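Long-range contact in 5-carboxymethyl-2-hydroxymuconate semialdehyde dehydrogenase (Thermus thermophilus, PDB 2D4E), which probably catalyses the NAD-dependent oxidation of 5-carboxymethyl-2-hydroxymuconate semialdehyde to the corresponding carboxylic acid: residues Ile10-Arg21 / Asp104-Leu112. Numbering follows the deposited sequence.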
# COMPACT_ATOMS: atom_id res chain seq x y z
N ILE C 10 0.53 -22.94 -37.50
CA ILE C 10 0.91 -22.07 -38.62
C ILE C 10 1.08 -22.90 -39.90
O ILE C 10 1.75 -23.93 -39.90
CB ILE C 10 2.22 -21.32 -38.31
CG1 ILE C 10 2.06 -20.53 -37.00
CG2 ILE C 10 2.57 -20.38 -39.45
CD1 ILE C 10 3.34 -19.88 -36.51
N SER C 11 0.46 -22.44 -40.99
CA SER C 11 0.54 -23.16 -42.26
C SER C 11 1.95 -23.09 -42.83
O SER C 11 2.65 -22.09 -42.67
CB SER C 11 -0.44 -22.57 -43.27
OG SER C 11 -0.01 -21.31 -43.72
N TRP C 12 2.37 -24.16 -43.50
CA TRP C 12 3.70 -24.16 -44.08
C TRP C 12 3.83 -23.05 -45.12
O TRP C 12 4.91 -22.50 -45.32
CB TRP C 12 4.02 -25.53 -44.71
CG TRP C 12 5.50 -25.73 -44.88
CD1 TRP C 12 6.24 -25.46 -45.99
CD2 TRP C 12 6.43 -26.13 -43.86
NE1 TRP C 12 7.58 -25.65 -45.73
CE2 TRP C 12 7.72 -26.07 -44.43
CE3 TRP C 12 6.29 -26.53 -42.53
CZ2 TRP C 12 8.88 -26.39 -43.70
CZ3 TRP C 12 7.45 -26.85 -41.80
CH2 TRP C 12 8.72 -26.78 -42.40
N GLU C 13 2.72 -22.72 -45.78
CA GLU C 13 2.71 -21.66 -46.79
C GLU C 13 3.14 -20.33 -46.17
O GLU C 13 3.92 -19.59 -46.76
CB GLU C 13 1.31 -21.51 -47.41
CG GLU C 13 0.90 -22.65 -48.34
CD GLU C 13 0.78 -24.00 -47.64
OE1 GLU C 13 0.05 -24.08 -46.62
OE2 GLU C 13 1.40 -24.98 -48.11
N THR C 14 2.62 -20.04 -44.98
CA THR C 14 2.95 -18.82 -44.25
C THR C 14 4.45 -18.80 -43.95
O THR C 14 5.12 -17.79 -44.15
CB THR C 14 2.19 -18.74 -42.92
OG1 THR C 14 0.78 -18.67 -43.18
CG2 THR C 14 2.62 -17.51 -42.12
N ILE C 15 4.96 -19.92 -43.46
CA ILE C 15 6.38 -20.04 -43.13
C ILE C 15 7.27 -19.65 -44.30
O ILE C 15 8.21 -18.87 -44.14
CB ILE C 15 6.73 -21.49 -42.69
CG1 ILE C 15 6.09 -21.78 -41.33
CG2 ILE C 15 8.24 -21.69 -42.63
CD1 ILE C 15 6.26 -23.20 -40.87
N GLU C 16 6.97 -20.18 -45.48
CA GLU C 16 7.76 -19.87 -46.67
C GLU C 16 7.59 -18.42 -47.11
O GLU C 16 8.51 -17.81 -47.64
CB GLU C 16 7.39 -20.84 -47.80
CG GLU C 16 7.48 -22.30 -47.38
CD GLU C 16 7.26 -23.28 -48.52
OE1 GLU C 16 6.22 -23.17 -49.21
OE2 GLU C 16 8.12 -24.16 -48.72
N GLU C 17 6.40 -17.87 -46.89
CA GLU C 17 6.13 -16.47 -47.24
C GLU C 17 6.99 -15.54 -46.40
O GLU C 17 7.62 -14.62 -46.91
CB GLU C 17 4.66 -16.14 -47.03
CG GLU C 17 3.72 -16.63 -48.12
CD GLU C 17 2.25 -16.43 -47.78
OE1 GLU C 17 1.91 -15.38 -47.19
OE2 GLU C 17 1.43 -17.32 -48.10
N VAL C 18 7.01 -15.79 -45.09
CA VAL C 18 7.79 -14.98 -44.16
C VAL C 18 9.26 -15.06 -44.53
O VAL C 18 9.94 -14.03 -44.62
CB VAL C 18 7.61 -15.48 -42.70
CG1 VAL C 18 8.56 -14.75 -41.77
CG2 VAL C 18 6.17 -15.28 -42.25
N ARG C 19 9.75 -16.27 -44.75
CA ARG C 19 11.15 -16.46 -45.10
C ARG C 19 11.51 -15.62 -46.32
O ARG C 19 12.58 -15.00 -46.38
CB ARG C 19 11.43 -17.94 -45.39
CG ARG C 19 12.90 -18.25 -45.68
CD ARG C 19 13.12 -19.70 -46.07
NE ARG C 19 12.97 -20.64 -44.96
CZ ARG C 19 13.85 -20.78 -43.97
NH1 ARG C 19 14.95 -20.03 -43.94
NH2 ARG C 19 13.64 -21.68 -43.02
N ARG C 20 10.61 -15.60 -47.29
CA ARG C 20 10.83 -14.85 -48.53
C ARG C 20 10.83 -13.34 -48.33
O ARG C 20 11.63 -12.63 -48.94
CB ARG C 20 9.78 -15.27 -49.56
CG ARG C 20 9.90 -14.59 -50.90
CD ARG C 20 9.22 -15.40 -52.00
NE ARG C 20 7.90 -15.90 -51.61
CZ ARG C 20 7.62 -17.19 -51.42
NH1 ARG C 20 8.56 -18.12 -51.60
NH2 ARG C 20 6.39 -17.56 -51.07
N ARG C 21 9.94 -12.83 -47.48
CA ARG C 21 9.90 -11.38 -47.25
C ARG C 21 11.16 -10.90 -46.52
O ARG C 21 11.60 -9.76 -46.71
CB ARG C 21 8.64 -10.99 -46.47
CG ARG C 21 7.36 -11.05 -47.30
CD ARG C 21 6.23 -10.22 -46.67
NE ARG C 21 5.67 -10.83 -45.47
CZ ARG C 21 4.78 -11.81 -45.48
NH1 ARG C 21 4.33 -12.29 -46.63
NH2 ARG C 21 4.33 -12.31 -44.33
N ASP C 104 1.23 -15.31 -36.21
CA ASP C 104 1.91 -16.31 -37.03
C ASP C 104 3.19 -15.76 -37.66
O ASP C 104 4.24 -16.41 -37.61
CB ASP C 104 0.98 -16.84 -38.13
CG ASP C 104 -0.22 -17.61 -37.58
OD1 ASP C 104 -0.24 -17.93 -36.37
OD2 ASP C 104 -1.14 -17.92 -38.37
N GLU C 105 3.10 -14.57 -38.24
CA GLU C 105 4.25 -13.94 -38.88
C GLU C 105 5.37 -13.70 -37.86
O GLU C 105 6.54 -14.01 -38.13
CB GLU C 105 3.85 -12.60 -39.50
CG GLU C 105 2.75 -12.67 -40.54
CD GLU C 105 1.98 -11.35 -40.66
OE1 GLU C 105 2.63 -10.29 -40.76
OE2 GLU C 105 0.74 -11.38 -40.66
N LEU C 106 5.01 -13.13 -36.70
CA LEU C 106 5.98 -12.84 -35.64
C LEU C 106 6.68 -14.11 -35.15
O LEU C 106 7.90 -14.12 -34.96
CB LEU C 106 5.27 -12.14 -34.46
CG LEU C 106 4.87 -10.66 -34.69
CD1 LEU C 106 3.86 -10.21 -33.65
CD2 LEU C 106 6.12 -9.79 -34.65
N ALA C 107 5.92 -15.17 -34.95
CA ALA C 107 6.48 -16.43 -34.48
C ALA C 107 7.48 -16.97 -35.49
O ALA C 107 8.60 -17.31 -35.14
CB ALA C 107 5.37 -17.44 -34.25
N VAL C 108 7.07 -17.05 -36.75
CA VAL C 108 7.95 -17.56 -37.79
C VAL C 108 9.20 -16.71 -37.93
O VAL C 108 10.32 -17.23 -38.02
CB VAL C 108 7.22 -17.63 -39.16
CG1 VAL C 108 8.21 -18.03 -40.24
CG2 VAL C 108 6.07 -18.63 -39.09
N MET C 109 9.01 -15.40 -37.96
CA MET C 109 10.13 -14.49 -38.10
C MET C 109 11.18 -14.70 -37.01
O MET C 109 12.37 -14.90 -37.30
CB MET C 109 9.62 -13.05 -38.06
CG MET C 109 10.68 -12.02 -38.37
SD MET C 109 9.95 -10.37 -38.46
CE MET C 109 8.92 -10.56 -39.91
N GLU C 110 10.75 -14.64 -35.75
CA GLU C 110 11.68 -14.81 -34.65
C GLU C 110 12.27 -16.22 -34.61
O GLU C 110 13.42 -16.41 -34.21
CB GLU C 110 10.99 -14.47 -33.33
CG GLU C 110 11.85 -14.70 -32.10
CD GLU C 110 11.40 -13.88 -30.90
OE1 GLU C 110 11.74 -14.27 -29.76
OE2 GLU C 110 10.72 -12.85 -31.10
N CYS C 111 11.48 -17.20 -35.02
CA CYS C 111 11.94 -18.58 -35.05
C CYS C 111 13.11 -18.70 -36.03
O CYS C 111 14.18 -19.22 -35.68
CB CYS C 111 10.80 -19.50 -35.47
SG CYS C 111 11.29 -21.21 -35.72
N LEU C 112 12.90 -18.21 -37.25
CA LEU C 112 13.94 -18.26 -38.28
C LEU C 112 15.20 -17.50 -37.88
O LEU C 112 16.31 -17.95 -38.14
CB LEU C 112 13.40 -17.66 -39.58
CG LEU C 112 12.28 -18.38 -40.32
CD1 LEU C 112 11.93 -17.59 -41.58
CD2 LEU C 112 12.72 -19.78 -40.69
O HOH W 1 -0.76 -19.92 -41.01
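A crossing of the N-terminal helix 12-24 with helix 103-114 brings Val18 against Val108. The axes of the two short segments cross at -61° and approach to 9.4 Å. Val108 CG1 lies 3.6 Å from Val18 CB and touches both Val18 methyls. Its other methyl, CG2, anti to the carbonyl carbon, touches Ile15 CG1 at 3.9 Å and also Ile10 CG2. Ile10, on the short strand 10-11, extends this apolar seam past the start of the first helix. Its CG1, anti to the carbonyl carbon (chi1 -56°), runs alongside Asp104, and CD1 reaches Ala107 CB at 3.9 Å. With an alanine in place of Ile10, a gap would probably open beside Ala107 and Val108, and the Asp104 side chain would be less covered. Helix 103-114 belongs to the aldehyde dehydrogenase family fold, and its other side packs on helices 118-136 and 203-214. Ser11 is the N-cap of the first helix, and its backbone N gives a 2.8 Å hydrogen bond to a water. That water in turn donates a weak bond to Asp104 OD2. At the opposite end, Leu112 CD2 sits over one face of the Arg19 guanidinium, while Arg19 NH1 makes a salt bridge to Asp48. Arg21 NH2 comes edge-on to Glu105 CG at 4.1 Å. Arg21 and the Glu105 carboxylate are near only as charges; Glu105 OE1 pairs with Lys207 and OE2 bonds His102.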